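Local coordinates for mandelate racemase/muconate lactonizing enzyme (PDB 2OG9), which probably abstracts the proton alpha to a substrate carboxylate, as a mandelate racemase-like member of the enolase superfamily, at residues Ala52-Ala57 with Trp127-Lys132; Gly75-Ala80 with Glu377-Gly382; Ala191-Arg196 with Gln224-Ile229; Leu285-Pro290 with Leu299-Leu304. One frame throughout, in Å; residues are numbered along the deposited sequence.

Contact 1: Ala52-Ala57 with Trp127-Lys132; sequences AEIETA and WDLKAK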
loop_
_atom_site.group_PDB
_atom_site.type_symbol
_atom_site.label_atom_id
_atom_site.label_comp_id
_atom_site.label_asym_id
_atom_site.label_seq_id
_atom_site.Cartn_x
_atom_site.Cartn_y
_atom_site.Cartn_z
ATOM N N ALA A 52 7.042 40.553 21.008
ATOM C CA ALA A 52 6.780 40.057 22.350
ATOM C C ALA A 52 8.073 40.195 23.133
ATOM O O ALA A 52 9.146 39.793 22.662
ATOM C CB ALA A 52 6.344 38.597 22.312
ATOM N N GLU A 53 7.967 40.790 24.316
ATOM C CA GLU A 53 9.109 40.974 25.202
ATOM C C GLU A 53 8.772 40.237 26.487
ATOM O O GLU A 53 7.667 40.370 27.022
ATOM C CB GLU A 53 9.330 42.459 25.495
ATOM C CG GLU A 53 9.803 43.265 24.294
ATOM C CD GLU A 53 9.709 44.764 24.531
ATOM O OE1 GLU A 53 8.693 45.375 24.135
ATOM O OE2 GLU A 53 10.648 45.327 25.130
ATOM N N ILE A 54 9.721 39.444 26.967
ATOM C CA ILE A 54 9.530 38.665 28.181
ATOM C C ILE A 54 10.704 38.892 29.127
ATOM O O ILE A 54 11.867 38.888 28.706
ATOM C CB ILE A 54 9.426 37.148 27.853
ATOM C CG1 ILE A 54 8.201 36.884 26.968
ATOM C CG2 ILE A 54 9.320 36.334 29.133
ATOM C CD1 ILE A 54 8.067 35.426 26.528
ATOM N N GLU A 55 10.396 39.095 30.403
ATOM C CA GLU A 55 11.419 39.314 31.419
ATOM C C GLU A 55 11.086 38.470 32.644
ATOM O O GLU A 55 9.917 38.218 32.929
ATOM C CB GLU A 55 11.506 40.806 31.768
ATOM C CG GLU A 55 12.271 41.612 30.721
ATOM C CD GLU A 55 12.270 43.113 30.980
ATOM O OE1 GLU A 55 12.230 43.527 32.160
ATOM O OE2 GLU A 55 12.329 43.879 29.994
ATOM N N THR A 56 12.115 38.033 33.364
ATOM C CA THR A 56 11.918 37.166 34.523
ATOM C C THR A 56 12.414 37.744 35.845
ATOM O O THR A 56 13.137 38.738 35.872
ATOM C CB THR A 56 12.636 35.828 34.316
ATOM O OG1 THR A 56 14.053 36.040 34.368
ATOM C CG2 THR A 56 12.270 35.230 32.954
ATOM N N ALA A 57 12.030 37.091 36.938
ATOM C CA ALA A 57 12.437 37.517 38.272
ATOM C C ALA A 57 13.958 37.468 38.367
ATOM O O ALA A 57 14.569 38.200 39.143
ATOM C CB ALA A 57 11.816 36.601 39.323
ATOM N N TRP A 127 13.032 31.378 23.443
ATOM C CA TRP A 127 14.253 30.777 22.910
ATOM C C TRP A 127 15.401 31.781 22.969
ATOM O O TRP A 127 16.527 31.421 23.284
ATOM C CB TRP A 127 14.048 30.316 21.465
ATOM C CG TRP A 127 13.465 28.953 21.380
ATOM C CD1 TRP A 127 12.152 28.618 21.164
ATOM C CD2 TRP A 127 14.167 27.725 21.572
ATOM N NE1 TRP A 127 12.002 27.250 21.209
ATOM C CE2 TRP A 127 13.222 26.677 21.461
ATOM C CE3 TRP A 127 15.508 27.405 21.833
ATOM C CZ2 TRP A 127 13.573 25.330 21.600
ATOM C CZ3 TRP A 127 15.861 26.064 21.971
ATOM C CH2 TRP A 127 14.892 25.040 21.852
ATOM N N ASP A 128 15.101 33.034 22.649
ATOM C CA ASP A 128 16.086 34.116 22.682
ATOM C C ASP A 128 16.625 34.230 24.107
ATOM O O ASP A 128 17.834 34.315 24.331
ATOM C CB ASP A 128 15.412 35.429 22.257
ATOM C CG ASP A 128 16.349 36.633 22.327
ATOM O OD1 ASP A 128 17.479 36.546 21.808
ATOM O OD2 ASP A 128 15.944 37.674 22.889
ATOM N N LEU A 129 15.711 34.196 25.068
ATOM C CA LEU A 129 16.062 34.291 26.476
ATOM C C LEU A 129 16.912 33.106 26.932
ATOM O O LEU A 129 17.898 33.285 27.641
ATOM C CB LEU A 129 14.778 34.400 27.315
ATOM C CG LEU A 129 14.851 34.609 28.833
ATOM C CD1 LEU A 129 13.507 35.137 29.333
ATOM C CD2 LEU A 129 15.208 33.309 29.532
ATOM N N LYS A 130 16.549 31.893 26.523
ATOM C CA LYS A 130 17.326 30.725 26.932
ATOM C C LYS A 130 18.731 30.776 26.346
ATOM O O LYS A 130 19.701 30.443 27.023
ATOM C CB LYS A 130 16.642 29.418 26.504
ATOM C CG LYS A 130 17.439 28.169 26.886
ATOM C CD LYS A 130 16.671 26.876 26.604
ATOM C CE LYS A 130 15.481 26.716 27.552
ATOM N NZ LYS A 130 14.872 25.355 27.434
ATOM N N ALA A 131 18.842 31.183 25.087
ATOM C CA ALA A 131 20.151 31.277 24.439
ATOM C C ALA A 131 21.031 32.280 25.196
ATOM O O ALA A 131 22.183 31.989 25.531
ATOM C CB ALA A 131 19.984 31.715 22.989
ATOM N N LYS A 132 20.475 33.457 25.462
ATOM C CA LYS A 132 21.190 34.507 26.193
ATOM C C LYS A 132 21.636 34.011 27.567
ATOM O O LYS A 132 22.718 34.364 28.051
ATOM C CB LYS A 132 20.299 35.747 26.349
ATOM C CG LYS A 132 20.085 36.532 25.051
ATOM C CD LYS A 132 19.029 37.633 25.199
ATOM C CE LYS A 132 18.896 38.441 23.911
ATOM N NZ LYS A 132 17.814 39.472 23.968
#
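Leu-129 and Thr-56 reach toward each other tip to tip, a helix side chain meeting a strand side chain methyl to methyl. Leu-129 CD1 lies 3.8 Å from Thr-56 CG2, and the same methyl passes 4.1 Å from Ile-54 O and 4.4 Å from Ile-54 CG2, so a single branch of one leucine serves both inward-facing strand residues. The leucine extends toward the strand because its CG stands anti to the backbone N (chi1 -176°). Thr-56 is turned to offer carbon to the helix, while its OG1 is engaged elsewhere, by Asp-13 and by the backbone N of His-60. Ile-54 continues the apolar surface along helix 114-133, packing on Ala-125 and Leu-126. One turn from Leu-129, Lys-132 NZ makes a 2.8 Å salt bridge to Asp-128 OD2 on its syn side, 22° out of the carboxylate plane. The aspartate is held further by the backbone N of Leu-63 at OD2 and that of Leu-363 at OD1. Leu-129 sets helix 114-133 against the antiparallel sheet of the N-terminal capping domain typical of this superfamily. Between these two segments, cohesion comes from van der Waals contact and buried carbon surface, while polar groups find their partners to the side.

Contact 2: Gly75-Ala80 with Glu377-Gly382; sequences GQFAHA and EEAQVG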
loop_
_atom_site.group_PDB
_atom_site.type_symbol
_atom_site.label_atom_id
_atom_site.label_comp_id
_atom_site.label_asym_id
_atom_site.label_seq_id
_atom_site.Cartn_x
_atom_site.Cartn_y
_atom_site.Cartn_z
ATOM N N GLY A 75 -5.660 40.688 14.569
ATOM C CA GLY A 75 -6.055 39.439 15.193
ATOM C C GLY A 75 -4.955 38.832 16.043
ATOM O O GLY A 75 -5.218 38.340 17.139
ATOM N N GLN A 76 -3.722 38.858 15.536
ATOM C CA GLN A 76 -2.591 38.307 16.274
ATOM C C GLN A 76 -2.377 39.063 17.575
ATOM O O GLN A 76 -2.167 38.461 18.625
ATOM C CB GLN A 76 -1.301 38.383 15.449
ATOM C CG GLN A 76 -1.234 37.459 14.241
ATOM C CD GLN A 76 0.153 37.460 13.607
ATOM O OE1 GLN A 76 0.999 38.281 13.960
ATOM N NE2 GLN A 76 0.389 36.546 12.674
ATOM N N PHE A 77 -2.422 40.388 17.506
ATOM C CA PHE A 77 -2.215 41.198 18.698
ATOM C C PHE A 77 -3.288 40.939 19.739
ATOM O O PHE A 77 -2.984 40.713 20.905
ATOM C CB PHE A 77 -2.217 42.693 18.361
ATOM C CG PHE A 77 -2.122 43.576 19.582
ATOM C CD1 PHE A 77 -0.903 43.768 20.224
ATOM C CD2 PHE A 77 -3.267 44.159 20.127
ATOM C CE1 PHE A 77 -0.820 44.523 21.393
ATOM C CE2 PHE A 77 -3.193 44.918 21.300
ATOM C CZ PHE A 77 -1.968 45.098 21.932
ATOM N N ALA A 78 -4.546 40.984 19.307
ATOM C CA ALA A 78 -5.677 40.773 20.199
ATOM C C ALA A 78 -5.565 39.447 20.933
ATOM O O ALA A 78 -5.803 39.380 22.136
ATOM C CB ALA A 78 -6.984 40.829 19.412
ATOM N N HIS A 79 -5.202 38.388 20.214
ATOM C CA HIS A 79 -5.073 37.082 20.851
ATOM C C HIS A 79 -3.872 37.058 21.797
ATOM O O HIS A 79 -3.961 36.553 22.920
ATOM C CB HIS A 79 -4.929 35.974 19.802
ATOM C CG HIS A 79 -5.178 34.604 20.352
ATOM N ND1 HIS A 79 -6.429 34.179 20.745
ATOM C CD2 HIS A 79 -4.332 33.580 20.615
ATOM C CE1 HIS A 79 -6.343 32.951 21.228
ATOM N NE2 HIS A 79 -5.081 32.565 21.160
ATOM N N ALA A 80 -2.749 37.612 21.345
ATOM C CA ALA A 80 -1.544 37.660 22.165
ATOM C C ALA A 80 -1.849 38.358 23.492
ATOM O O ALA A 80 -1.418 37.911 24.553
ATOM C CB ALA A 80 -0.432 38.408 21.425
ATOM N N GLU A 377 -0.532 49.524 18.515
ATOM C CA GLU A 377 -1.153 48.874 19.661
ATOM C C GLU A 377 -0.084 48.262 20.547
ATOM O O GLU A 377 0.966 47.834 20.063
ATOM C CB GLU A 377 -2.097 47.748 19.213
ATOM C CG GLU A 377 -3.349 48.187 18.479
ATOM C CD GLU A 377 -4.356 47.051 18.322
ATOM O OE1 GLU A 377 -4.140 46.153 17.478
ATOM O OE2 GLU A 377 -5.366 47.056 19.053
ATOM N N GLU A 378 -0.350 48.227 21.848
ATOM C CA GLU A 378 0.574 47.613 22.789
ATOM C C GLU A 378 -0.112 47.357 24.117
ATOM O O GLU A 378 -1.089 48.016 24.469
ATOM C CB GLU A 378 1.824 48.477 22.999
ATOM C CG GLU A 378 1.602 49.810 23.685
ATOM C CD GLU A 378 2.912 50.429 24.140
ATOM O OE1 GLU A 378 3.499 49.928 25.126
ATOM O OE2 GLU A 378 3.361 51.404 23.501
ATOM N N ALA A 379 0.404 46.380 24.848
ATOM C CA ALA A 379 -0.149 46.015 26.137
ATOM C C ALA A 379 0.927 45.289 26.919
ATOM O O ALA A 379 1.889 44.779 26.345
ATOM C CB ALA A 379 -1.349 45.110 25.948
ATOM N N GLN A 380 0.764 45.251 28.232
ATOM C CA GLN A 380 1.717 44.562 29.076
ATOM C C GLN A 380 1.020 44.020 30.311
ATOM O O GLN A 380 -0.050 44.491 30.690
ATOM C CB GLN A 380 2.866 45.499 29.461
ATOM C CG GLN A 380 2.445 46.876 29.928
ATOM C CD GLN A 380 3.639 47.775 30.181
ATOM O OE1 GLN A 380 4.407 47.556 31.117
ATOM N NE2 GLN A 380 3.809 48.786 29.337
ATOM N N VAL A 381 1.623 43.006 30.916
ATOM C CA VAL A 381 1.074 42.385 32.106
ATOM C C VAL A 381 2.223 42.030 33.034
ATOM O O VAL A 381 3.336 41.769 32.577
ATOM C CB VAL A 381 0.277 41.105 31.745
ATOM C CG1 VAL A 381 1.147 40.167 30.939
ATOM C CG2 VAL A 381 -0.216 40.418 33.007
ATOM N N GLY A 382 1.953 42.035 34.335
ATOM C CA GLY A 382 2.981 41.709 35.303
ATOM C C GLY A 382 3.768 42.925 35.748
ATOM O O GLY A 382 3.470 44.050 35.346
#
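Helix 75-80 and strand 377-382 run nearly parallel, their short axes 9.5 Å apart at an angle of 15°, with Phe-77 and Glu-377 the closest pair of CA atoms at 7.8 Å. Phe-77 carries the whole helix side of the contact. With its CG anti to the backbone N (chi1 175°), the ring reaches across to three successive strand residues, each meeting it differently. Glu-377 CB sits over one face in a CH-pi contact, 3.7 Å from the Phe-77 ring centroid and close to the ring normal. The carboxylate plane of the same residue is turned 43° from that of the ring, and Glu-377 OE1 lies 3.4 Å from Phe-77 CD2. The backbone N of Glu-378 approaches CZ of Phe-77 obliquely, at 3.5 Å. Ala-379 N lies at the ring edge, in its plane, and Ala-379 CB adds an apolar touch to Phe-77 CZ at 4.1 Å. Glu-378 sends its own carboxylate elsewhere, into salt bridges with Arg-19 and Lys-372. Beyond the strand, Phe-77 also packs on Ile-20 and Ser-22 of strand 15-26 and on Leu-50 of strand 46-56. Helix 73-83 therefore lies over the sheet near the outermost strand 375-382, a late piece of chain added to the N-terminal domain, while Gln-76, His-79 and Ala-80 turn to helix 114-133.

Contact 3: Ala191-Arg196 with Gln224-Ile229; sequences ALDIAR and QRMCRI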
loop_
_atom_site.group_PDB
_atom_site.type_symbol
_atom_site.label_atom_id
_atom_site.label_comp_id
_atom_site.label_asym_id
_atom_site.label_seq_id
_atom_site.Cartn_x
_atom_site.Cartn_y
_atom_site.Cartn_z
ATOM N N ALA A 191 5.811 32.868 -22.193
ATOM C CA ALA A 191 6.914 33.175 -23.097
ATOM C C ALA A 191 7.743 34.315 -22.524
ATOM O O ALA A 191 8.961 34.352 -22.697
ATOM C CB ALA A 191 6.377 33.556 -24.473
ATOM N N LEU A 192 7.078 35.243 -21.844
ATOM C CA LEU A 192 7.757 36.380 -21.234
ATOM C C LEU A 192 8.720 35.926 -20.143
ATOM O O LEU A 192 9.882 36.329 -20.127
ATOM C CB LEU A 192 6.739 37.360 -20.642
ATOM C CG LEU A 192 6.339 38.572 -21.491
ATOM C CD1 LEU A 192 7.546 39.488 -21.658
ATOM C CD2 LEU A 192 5.812 38.119 -22.847
ATOM N N ASP A 193 8.235 35.087 -19.229
ATOM C CA ASP A 193 9.081 34.592 -18.151
ATOM C C ASP A 193 10.301 33.902 -18.739
ATOM O O ASP A 193 11.434 34.203 -18.367
ATOM C CB ASP A 193 8.320 33.610 -17.263
ATOM C CG ASP A 193 7.160 34.258 -16.537
ATOM O OD1 ASP A 193 7.308 35.413 -16.091
ATOM O OD2 ASP A 193 6.105 33.606 -16.397
ATOM N N ILE A 194 10.064 32.981 -19.664
ATOM C CA ILE A 194 11.153 32.250 -20.296
ATOM C C ILE A 194 12.167 33.217 -20.900
ATOM O O ILE A 194 13.373 32.978 -20.853
ATOM C CB ILE A 194 10.621 31.308 -21.395
ATOM C CG1 ILE A 194 9.610 30.334 -20.786
ATOM C CG2 ILE A 194 11.773 30.538 -22.027
ATOM C CD1 ILE A 194 9.050 29.332 -21.769
ATOM N N ALA A 195 11.670 34.312 -21.464
ATOM C CA ALA A 195 12.532 35.319 -22.071
ATOM C C ALA A 195 13.334 36.040 -20.990
ATOM O O ALA A 195 14.556 36.184 -21.099
ATOM C CB ALA A 195 11.689 36.322 -22.856
ATOM N N ARG A 196 12.638 36.491 -19.951
ATOM C CA ARG A 196 13.272 37.197 -18.846
ATOM C C ARG A 196 14.342 36.346 -18.163
ATOM O O ARG A 196 15.438 36.835 -17.873
ATOM C CB ARG A 196 12.211 37.631 -17.829
ATOM C CG ARG A 196 11.260 38.690 -18.369
ATOM C CD ARG A 196 10.008 38.834 -17.514
ATOM N NE ARG A 196 10.278 39.344 -16.170
ATOM C CZ ARG A 196 10.728 40.566 -15.907
ATOM N NH1 ARG A 196 10.966 41.417 -16.899
ATOM N NH2 ARG A 196 10.935 40.943 -14.651
ATOM N N GLN A 224 3.210 21.947 -15.522
ATOM C CA GLN A 224 3.838 20.828 -16.211
ATOM C C GLN A 224 4.664 21.309 -17.404
ATOM O O GLN A 224 5.814 20.909 -17.576
ATOM C CB GLN A 224 2.763 19.852 -16.695
ATOM C CG GLN A 224 3.295 18.517 -17.191
ATOM C CD GLN A 224 3.811 17.641 -16.063
ATOM O OE1 GLN A 224 3.321 17.713 -14.937
ATOM N NE2 GLN A 224 4.788 16.796 -16.366
ATOM N N ARG A 225 4.068 22.172 -18.222
ATOM C CA ARG A 225 4.739 22.702 -19.409
ATOM C C ARG A 225 5.896 23.644 -19.077
ATOM O O ARG A 225 6.947 23.584 -19.713
ATOM C CB ARG A 225 3.729 23.422 -20.316
ATOM C CG ARG A 225 3.061 22.533 -21.370
ATOM C CD ARG A 225 2.248 21.404 -20.759
ATOM N NE ARG A 225 1.744 20.487 -21.781
ATOM C CZ ARG A 225 0.590 20.631 -22.429
ATOM N NH1 ARG A 225 -0.206 21.658 -22.160
ATOM N NH2 ARG A 225 0.241 19.755 -23.364
HETATM N N MSE A 226 5.708 24.510 -18.086
HETATM C CA MSE A 226 6.759 25.449 -17.697
HETATM C C MSE A 226 7.960 24.746 -17.070
HETATM O O MSE A 226 9.106 25.111 -17.341
HETATM C CB MSE A 226 6.214 26.499 -16.728
HETATM C CG MSE A 226 5.221 27.459 -17.359
HETATM SE SE MSE A 226 5.968 28.381 -18.899
HETATM C CE MSE A 226 6.816 29.866 -17.984
ATOM N N CYS A 227 7.709 23.745 -16.230
ATOM C CA CYS A 227 8.812 23.017 -15.614
ATOM C C CYS A 227 9.613 22.321 -16.708
ATOM O O CYS A 227 10.843 22.287 -16.664
ATOM C CB CYS A 227 8.293 21.988 -14.604
ATOM S SG CYS A 227 7.669 22.706 -13.060
ATOM N N ARG A 228 8.907 21.772 -17.693
ATOM C CA ARG A 228 9.546 21.086 -18.811
ATOM C C ARG A 228 10.533 22.023 -19.507
ATOM O O ARG A 228 11.680 21.663 -19.762
ATOM C CB ARG A 228 8.484 20.625 -19.815
ATOM C CG ARG A 228 9.036 19.887 -21.033
ATOM C CD ARG A 228 9.722 18.590 -20.636
ATOM N NE ARG A 228 8.784 17.635 -20.050
ATOM C CZ ARG A 228 9.148 16.522 -19.419
ATOM N NH1 ARG A 228 10.436 16.222 -19.292
ATOM N NH2 ARG A 228 8.228 15.715 -18.905
ATOM N N ILE A 229 10.069 23.230 -19.805
ATOM C CA ILE A 229 10.887 24.227 -20.480
ATOM C C ILE A 229 12.088 24.657 -19.640
ATOM O O ILE A 229 13.188 24.818 -20.163
ATOM C CB ILE A 229 10.043 25.473 -20.832
ATOM C CG1 ILE A 229 8.897 25.074 -21.768
ATOM C CG2 ILE A 229 10.920 26.528 -21.492
ATOM C CD1 ILE A 229 7.854 26.155 -21.960
#
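Ile-194 drives its CD1 methyl into the fork of Ile-229, overlapping both ends of that side chain at once. Ile-194 CD1 is 3.4 Å from Ile-229 CG2 and equally 3.4 Å from Ile-229 CD1, both tighter than ordinary carbon contact, and the two side chains cross at about a right angle. Ile-194 reaches out with its CG1 anti to the carbonyl carbon (chi1 -58°) and its CD1 continuing the chain outward. Met-226, present as selenomethionine, fills the neighbouring position by another route. Its first bond does not aim at the other helix, but the bends at chi2 and chi3 bring the terminal methyl across. Met-226 CE comes to rest 4.0 Å from Ile-194 CG1 and 4.1 Å from Asp-193 CB, crossing the aspartate nearly perpendicularly. Asp-193 offers its CB to the methyl, with OD2 as near, while OD2 also accepts a hydrogen bond from the backbone N of Gly-186. Burial falls off along the interface: Asp-193 and Met-226 are enclosed, whereas Ile-229 lies toward solvent. On the far side of the second helix, Arg-228 forms a salt bridge with Asp-258 of a neighbouring subunit. The short axes approach to 11.4 Å, with 22° between their directions. Such near-parallel packing of consecutive outer helices is characteristic of a TIM barrel, where helix 190-204 forms the beta-alpha-beta crossover between strands 181-184 and 210-213, and helix 220-230 follows the second of these.

Contact 4: Leu285-Pro290 with Leu299-Leu304; sequences LMPDAP and LKIASL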
loop_
_atom_site.group_PDB
_atom_site.type_symbol
_atom_site.label_atom_id
_atom_site.label_comp_id
_atom_site.label_asym_id
_atom_site.label_seq_id
_atom_site.Cartn_x
_atom_site.Cartn_y
_atom_site.Cartn_z
ATOM N N LEU A 285 12.085 22.104 1.415
ATOM C CA LEU A 285 10.951 22.490 2.242
ATOM C C LEU A 285 11.209 23.922 2.708
ATOM O O LEU A 285 12.325 24.255 3.120
ATOM C CB LEU A 285 10.822 21.554 3.450
ATOM C CG LEU A 285 9.541 21.714 4.269
ATOM C CD1 LEU A 285 8.340 21.255 3.439
ATOM C CD2 LEU A 285 9.648 20.890 5.546
HETATM N N MSE A 286 10.186 24.764 2.656
HETATM C CA MSE A 286 10.355 26.159 3.042
HETATM C C MSE A 286 9.504 26.623 4.210
HETATM O O MSE A 286 8.638 27.487 4.060
HETATM C CB MSE A 286 10.102 27.053 1.827
HETATM C CG MSE A 286 10.978 26.688 0.640
HETATM SE SE MSE A 286 10.774 27.954 -0.809
HETATM C CE MSE A 286 11.869 29.422 -0.119
ATOM N N PRO A 287 9.749 26.065 5.400
ATOM C CA PRO A 287 8.979 26.456 6.579
ATOM C C PRO A 287 9.307 27.891 6.971
ATOM O O PRO A 287 10.422 28.364 6.749
ATOM C CB PRO A 287 9.422 25.443 7.627
ATOM C CG PRO A 287 10.849 25.188 7.257
ATOM C CD PRO A 287 10.783 25.075 5.744
ATOM N N ASP A 288 8.317 28.577 7.529
ATOM C CA ASP A 288 8.451 29.961 7.975
ATOM C C ASP A 288 8.174 29.904 9.478
ATOM O O ASP A 288 7.026 29.732 9.892
ATOM C CB ASP A 288 7.401 30.816 7.249
ATOM C CG ASP A 288 7.420 32.275 7.669
ATOM O OD1 ASP A 288 7.788 32.569 8.824
ATOM O OD2 ASP A 288 7.038 33.129 6.842
ATOM N N ALA A 289 9.220 30.030 10.294
ATOM C CA ALA A 289 9.068 29.948 11.746
ATOM C C ALA A 289 7.912 30.777 12.320
ATOM O O ALA A 289 7.006 30.229 12.946
ATOM C CB ALA A 289 10.387 30.318 12.437
ATOM N N PRO A 290 7.926 32.106 12.123
ATOM C CA PRO A 290 6.839 32.940 12.651
ATOM C C PRO A 290 5.457 32.490 12.177
ATOM O O PRO A 290 4.485 32.512 12.929
ATOM C CB PRO A 290 7.186 34.334 12.131
ATOM C CG PRO A 290 8.679 34.310 12.071
ATOM C CD PRO A 290 8.966 32.938 11.489
ATOM N N LEU A 299 11.204 23.467 14.750
ATOM C CA LEU A 299 12.158 22.395 15.012
ATOM C C LEU A 299 11.531 21.029 14.751
ATOM O O LEU A 299 12.203 20.113 14.281
ATOM C CB LEU A 299 12.671 22.469 16.453
ATOM C CG LEU A 299 13.515 23.708 16.762
ATOM C CD1 LEU A 299 13.939 23.677 18.211
ATOM C CD2 LEU A 299 14.735 23.748 15.842
ATOM N N LYS A 300 10.246 20.886 15.058
ATOM C CA LYS A 300 9.573 19.613 14.813
ATOM C C LYS A 300 9.515 19.368 13.307
ATOM O O LYS A 300 9.720 18.249 12.836
ATOM C CB LYS A 300 8.163 19.634 15.410
ATOM C CG LYS A 300 8.169 19.752 16.929
ATOM C CD LYS A 300 6.775 19.936 17.501
ATOM C CE LYS A 300 6.830 20.053 19.024
ATOM N NZ LYS A 300 5.498 20.378 19.609
ATOM N N ILE A 301 9.246 20.431 12.558
ATOM C CA ILE A 301 9.170 20.347 11.108
ATOM C C ILE A 301 10.548 20.003 10.541
ATOM O O ILE A 301 10.660 19.160 9.652
ATOM C CB ILE A 301 8.668 21.683 10.507
ATOM C CG1 ILE A 301 7.220 21.931 10.946
ATOM C CG2 ILE A 301 8.758 21.649 8.980
ATOM C CD1 ILE A 301 6.762 23.352 10.727
ATOM N N ALA A 302 11.589 20.649 11.067
ATOM C CA ALA A 302 12.959 20.397 10.608
ATOM C C ALA A 302 13.366 18.945 10.859
ATOM O O ALA A 302 14.081 18.346 10.054
ATOM C CB ALA A 302 13.938 21.352 11.306
ATOM N N SER A 303 12.916 18.381 11.979
ATOM C CA SER A 303 13.226 16.993 12.309
ATOM C C SER A 303 12.570 16.068 11.294
ATOM O O SER A 303 13.164 15.079 10.879
ATOM C CB SER A 303 12.709 16.627 13.706
ATOM O OG SER A 303 13.235 17.493 14.693
ATOM N N LEU A 304 11.331 16.377 10.924
ATOM C CA LEU A 304 10.603 15.565 9.946
ATOM C C LEU A 304 11.283 15.663 8.575
ATOM O O LEU A 304 11.449 14.657 7.885
ATOM C CB LEU A 304 9.143 16.029 9.834
ATOM C CG LEU A 304 8.219 15.728 11.023
ATOM C CD1 LEU A 304 6.814 16.224 10.727
ATOM C CD2 LEU A 304 8.193 14.226 11.285
#
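Ile-301 presses its CG2 methyl between Leu-285 and Pro-287, and this small apolar cluster is the tight part of the contact. Ile-301 CG2 approaches Leu-285 CD2 to 3.6 Å, the two side chains crossing at about a right angle, and stands 4.1 Å from Pro-287 CB. The isoleucine presents that branch because CG2 is anti to its backbone N, while CG1 is beside it (chi1 -66°). His-273 of helix 270-278 touches Leu-285, Pro-287 and Ile-301 alike, closing the group from a third element. The topology is that of the TIM barrel: Leu-285 ends the short strand 284-285, helix 295-307 packs outside it, and the backbone of Leu-285 bonds to Met-311 and Ala-313 in and beside the next parallel strand. Past Pro-287 the first segment makes no further touch with residues 299-304, though Ala-289 still packs on Phe-298 of the same helix. Asp-288 points its CB away and takes the N-cap position, its OD1 accepting from Arg-291 N and its OD2 bonded to Tyr-67 OH. On the second helix, Lys-300 is exposed to solvent. Ser-303 and Leu-304 instead face a neighbouring subunit, packing on its Ser-303 and His-307 respectively. Ser-303 also folds back on its own turn: Ser-303 OG donates to Leu-299 O at 2.8 Å, tilted 29° from the carbonyl plane, while Ser-303 N reaches Leu-299 O at 3.0 Å from the opposite face.

Contacts 1 and 2 address one antiparallel sheet, their centres 17 Å apart, and their segments alternate along the chain. Contact 4 lies within the loop closed by contact 2 and meets contact 1 directly, Trp-127 CZ2 packing 3.8 Å from Leu-299 CD1, so N-terminal domain and barrel touch there. The active site probably lies, as in relatives, between the barrel mouth and the capping domain. Contact 3 belongs to the same barrel as contact 4 but lies about 30 Å away between centres, and about 48 Å from contact 1. A bound calcium ion is about 14 Å from the side chain of Met-226 in contact 3; a calcium site is seen at Ala-254 and Phe-257, with no catalytic part implied.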